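Local atomic coordinates of acyl-CoA dehydrogenase FadE3 (Mycobacterium smegmatis, PDB entry 4IV6), a protein that belongs to the acyl-CoA dehydrogenase family of flavoproteins and binds dihydroflavine-adenine dinucleotide. Residues E32-N37 with R80-L85. Sequence-based numbering, arbitrary orientation.
Sequences ELEHAN and RGWMSL
Trp82 reaches across to the short helix 30-35 and brings its indole up to the side chains of Leu33 and Glu34. Its CG stands anti to the backbone N (chi1 -170°), which carries the ring out from the break between helices 68-81 and 83-102. The six-membered end goes to Leu33, whose CB lies 4.0 Å from Trp82 CH2, while Leu33 CD1 sits 4.1 Å from Trp82 CZ3; the Leu33 and Trp82 side chains cross at about a right angle.

Glu34 touches with its aliphatic part. Its CB is 3.8 Å from Trp82 CZ2, and its CG, which approaches the ring obliquely, comes within 3.5 Å of Trp82 NE1. From there the chain bends at chi2 (-82°); the carboxylate leads away from the indole, and its OE2 forms a salt bridge with Arg357 NH1. No hydrogen bond joins the two segments. On the Trp82 side of the contact, Ser84 CB sits 3.6 Å above the indole plane, nearer the ring's margin than its middle. Val26 and Pro40 also touch the Trp82 side chain.

Helix 30-35 ends in a Schellman motif, with Asn37 at positive phi, and Lys207 NZ hydrogen-bonds to the backbone O atoms of Glu34 and His35. The arrangement is buried helix packing within the N-terminal domain of the acyl-CoA dehydrogenase fold, with a tryptophan from an interhelical break bridging to a short helix.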
ATOM      1  N   GLU B  32      32.650  -2.800  -9.745  1.00 28.66           N
ATOM      2  CA  GLU B  32      33.790  -3.579  -9.300  1.00 29.92           C
ATOM      3  C   GLU B  32      34.125  -3.236  -7.854  1.00 28.45           C
ATOM      4  O   GLU B  32      34.345  -4.124  -7.039  1.00 30.67           O
ATOM      5  CB  GLU B  32      35.003  -3.343 -10.207  1.00 31.08           C
ATOM      6  N   LEU B  33      34.168  -1.958  -7.524  1.00 26.80           N
ATOM      7  CA  LEU B  33      34.525  -1.561  -6.173  1.00 26.10           C
ATOM      8  C   LEU B  33      33.478  -2.058  -5.169  1.00 26.04           C
ATOM      9  O   LEU B  33      33.847  -2.677  -4.189  1.00 26.84           O
ATOM     10  CB  LEU B  33      34.636  -0.040  -6.052  1.00 25.05           C
ATOM     11  CG  LEU B  33      35.717   0.702  -6.868  1.00 26.01           C
ATOM     12  CD1 LEU B  33      35.433   2.185  -6.815  1.00 24.90           C
ATOM     13  CD2 LEU B  33      37.135   0.409  -6.378  1.00 27.19           C
ATOM     14  N   GLU B  34      32.190  -1.790  -5.455  1.00 26.44           N
ATOM     15  CA  GLU B  34      31.047  -2.048  -4.523  1.00 25.89           C
ATOM     16  C   GLU B  34      30.929  -3.533  -4.310  1.00 27.61           C
ATOM     17  O   GLU B  34      30.779  -3.982  -3.172  1.00 28.32           O
ATOM     18  CB  GLU B  34      29.720  -1.485  -5.071  1.00 24.25           C
ATOM     19  CG  GLU B  34      28.527  -1.376  -4.091  1.00 23.41           C
ATOM     20  CD  GLU B  34      27.753  -2.661  -3.903  1.00 24.05           C
ATOM     21  OE1 GLU B  34      27.810  -3.555  -4.761  1.00 24.80           O
ATOM     22  OE2 GLU B  34      27.032  -2.779  -2.882  1.00 27.05           O
ATOM     23  N   HIS B  35      31.029  -4.290  -5.400  1.00 30.37           N
ATOM     24  CA  HIS B  35      30.973  -5.747  -5.312  1.00 34.04           C
ATOM     25  C   HIS B  35      32.127  -6.266  -4.441  1.00 32.75           C
ATOM     26  O   HIS B  35      31.936  -7.188  -3.658  1.00 32.76           O
ATOM     27  CB  HIS B  35      30.986  -6.417  -6.698  1.00 38.56           C
ATOM     28  CG  HIS B  35      31.141  -7.914  -6.644  1.00 43.44           C
ATOM     29  ND1 HIS B  35      32.347  -8.555  -6.860  1.00 47.46           N
ATOM     30  CD2 HIS B  35      30.243  -8.892  -6.371  1.00 45.55           C
ATOM     31  CE1 HIS B  35      32.182  -9.861  -6.739  1.00 47.67           C
ATOM     32  NE2 HIS B  35      30.916 -10.093  -6.439  1.00 46.91           N
ATOM     33  N   ALA B  36      33.299  -5.655  -4.542  1.00 30.41           N
ATOM     34  CA  ALA B  36      34.490  -6.140  -3.782  1.00 30.02           C
ATOM     35  C   ALA B  36      34.637  -5.503  -2.392  1.00 28.17           C
ATOM     36  O   ALA B  36      35.593  -5.761  -1.685  1.00 27.60           O
ATOM     37  CB  ALA B  36      35.759  -5.919  -4.589  1.00 30.49           C
ATOM     38  N   ASN B  37      33.688  -4.661  -2.009  1.00 27.54           N
ATOM     39  CA  ASN B  37      33.767  -3.882  -0.768  1.00 26.07           C
ATOM     40  C   ASN B  37      35.075  -3.102  -0.647  1.00 26.00           C
ATOM     41  O   ASN B  37      35.636  -3.004   0.433  1.00 25.09           O
ATOM     42  CB  ASN B  37      33.565  -4.777   0.462  1.00 26.86           C
ATOM     43  CG  ASN B  37      33.251  -3.981   1.715  1.00 26.31           C
ATOM     44  OD1 ASN B  37      32.544  -2.984   1.668  1.00 25.60           O
ATOM     45  ND2 ASN B  37      33.768  -4.427   2.839  1.00 26.68           N
ATOM     46  N   ARG B  80      22.976   9.319  -6.168  1.00 15.04           N
ATOM     47  CA  ARG B  80      22.580   8.804  -7.440  1.00 16.10           C
ATOM     48  C   ARG B  80      23.665   7.899  -8.051  1.00 16.37           C
ATOM     49  O   ARG B  80      23.373   6.810  -8.546  1.00 16.19           O
ATOM     50  CB  ARG B  80      22.246   9.966  -8.359  1.00 16.87           C
ATOM     51  CG  ARG B  80      21.820   9.612  -9.773  1.00 18.04           C
ATOM     52  CD  ARG B  80      21.663  10.925 -10.561  1.00 18.91           C
ATOM     53  NE  ARG B  80      21.610  10.626 -11.980  1.00 20.73           N
ATOM     54  CZ  ARG B  80      22.647  10.563 -12.802  1.00 20.49           C
ATOM     55  NH1 ARG B  80      22.407  10.243 -14.050  1.00 22.59           N
ATOM     56  NH2 ARG B  80      23.872  10.909 -12.443  1.00 20.50           N
ATOM     57  N   GLY B  81      24.920   8.338  -7.999  1.00 16.21           N
ATOM     58  CA  GLY B  81      26.019   7.484  -8.471  1.00 16.27           C
ATOM     59  C   GLY B  81      26.308   6.296  -7.556  1.00 15.97           C
ATOM     60  O   GLY B  81      26.464   5.166  -8.003  1.00 15.97           O
ATOM     61  N   TRP B  82      26.380   6.555  -6.266  1.00 15.61           N
ATOM     62  CA  TRP B  82      26.690   5.520  -5.281  1.00 15.54           C
ATOM     63  C   TRP B  82      26.363   6.056  -3.900  1.00 15.00           C
ATOM     64  O   TRP B  82      27.004   7.008  -3.444  1.00 15.02           O
ATOM     65  CB  TRP B  82      28.159   5.106  -5.362  1.00 16.00           C
ATOM     66  CG  TRP B  82      28.569   3.908  -4.574  1.00 16.52           C
ATOM     67  CD1 TRP B  82      27.763   3.006  -3.927  1.00 16.68           C
ATOM     68  CD2 TRP B  82      29.910   3.442  -4.396  1.00 17.15           C
ATOM     69  NE1 TRP B  82      28.531   2.007  -3.370  1.00 17.46           N
ATOM     70  CE2 TRP B  82      29.850   2.262  -3.626  1.00 17.38           C
ATOM     71  CE3 TRP B  82      31.160   3.911  -4.816  1.00 17.56           C
ATOM     72  CZ2 TRP B  82      30.990   1.549  -3.262  1.00 17.93           C
ATOM     73  CZ3 TRP B  82      32.290   3.191  -4.447  1.00 18.14           C
ATOM     74  CH2 TRP B  82      32.188   2.026  -3.680  1.00 17.97           C
ATOM     75  N   MET B  83      25.350   5.454  -3.257  1.00 14.76           N
ATOM     76  CA  MET B  83      24.854   5.922  -1.966  0.50 14.41           C
ATOM     77  C   MET B  83      26.014   6.106  -0.987  1.00 14.16           C
ATOM     78  O   MET B  83      26.058   7.078  -0.225  1.00 13.38           O
ATOM     79  CB  MET B  83      23.839   4.922  -1.395  0.50 14.58           C
ATOM     80  CG  MET B  83      23.152   5.387  -0.111  0.50 14.45           C
ATOM     81  SD  MET B  83      22.046   4.141   0.603  0.50 14.70           S
ATOM     82  CE  MET B  83      23.232   2.992   1.297  0.50 14.90           C
ATOM     83  N   SER B  84      26.943   5.152  -1.017  1.00 14.36           N
ATOM     84  CA  SER B  84      28.083   5.154  -0.098  1.00 14.66           C
ATOM     85  C   SER B  84      28.915   6.459  -0.146  1.00 14.62           C
ATOM     86  O   SER B  84      29.505   6.856   0.862  1.00 14.34           O
ATOM     87  CB  SER B  84      28.993   3.942  -0.388  1.00 14.95           C
ATOM     88  OG  SER B  84      28.318   2.701  -0.151  1.00 15.07           O
ATOM     89  N   LEU B  85      29.015   7.097  -1.305  1.00 14.91           N
ATOM     90  CA  LEU B  85      29.795   8.327  -1.404  1.00 15.22           C
ATOM     91  C   LEU B  85      29.107   9.497  -0.690  1.00 15.09           C
ATOM     92  O   LEU B  85      29.783  10.355  -0.083  1.00 15.23           O
ATOM     93  CB  LEU B  85      30.114   8.675  -2.875  1.00 16.07           C
ATOM     94  CG  LEU B  85      30.907   7.602  -3.639  1.00 16.48           C
ATOM     95  CD1 LEU B  85      31.148   8.092  -5.065  1.00 17.04           C
ATOM     96  CD2 LEU B  85      32.254   7.264  -2.987  1.00 17.20           C
TER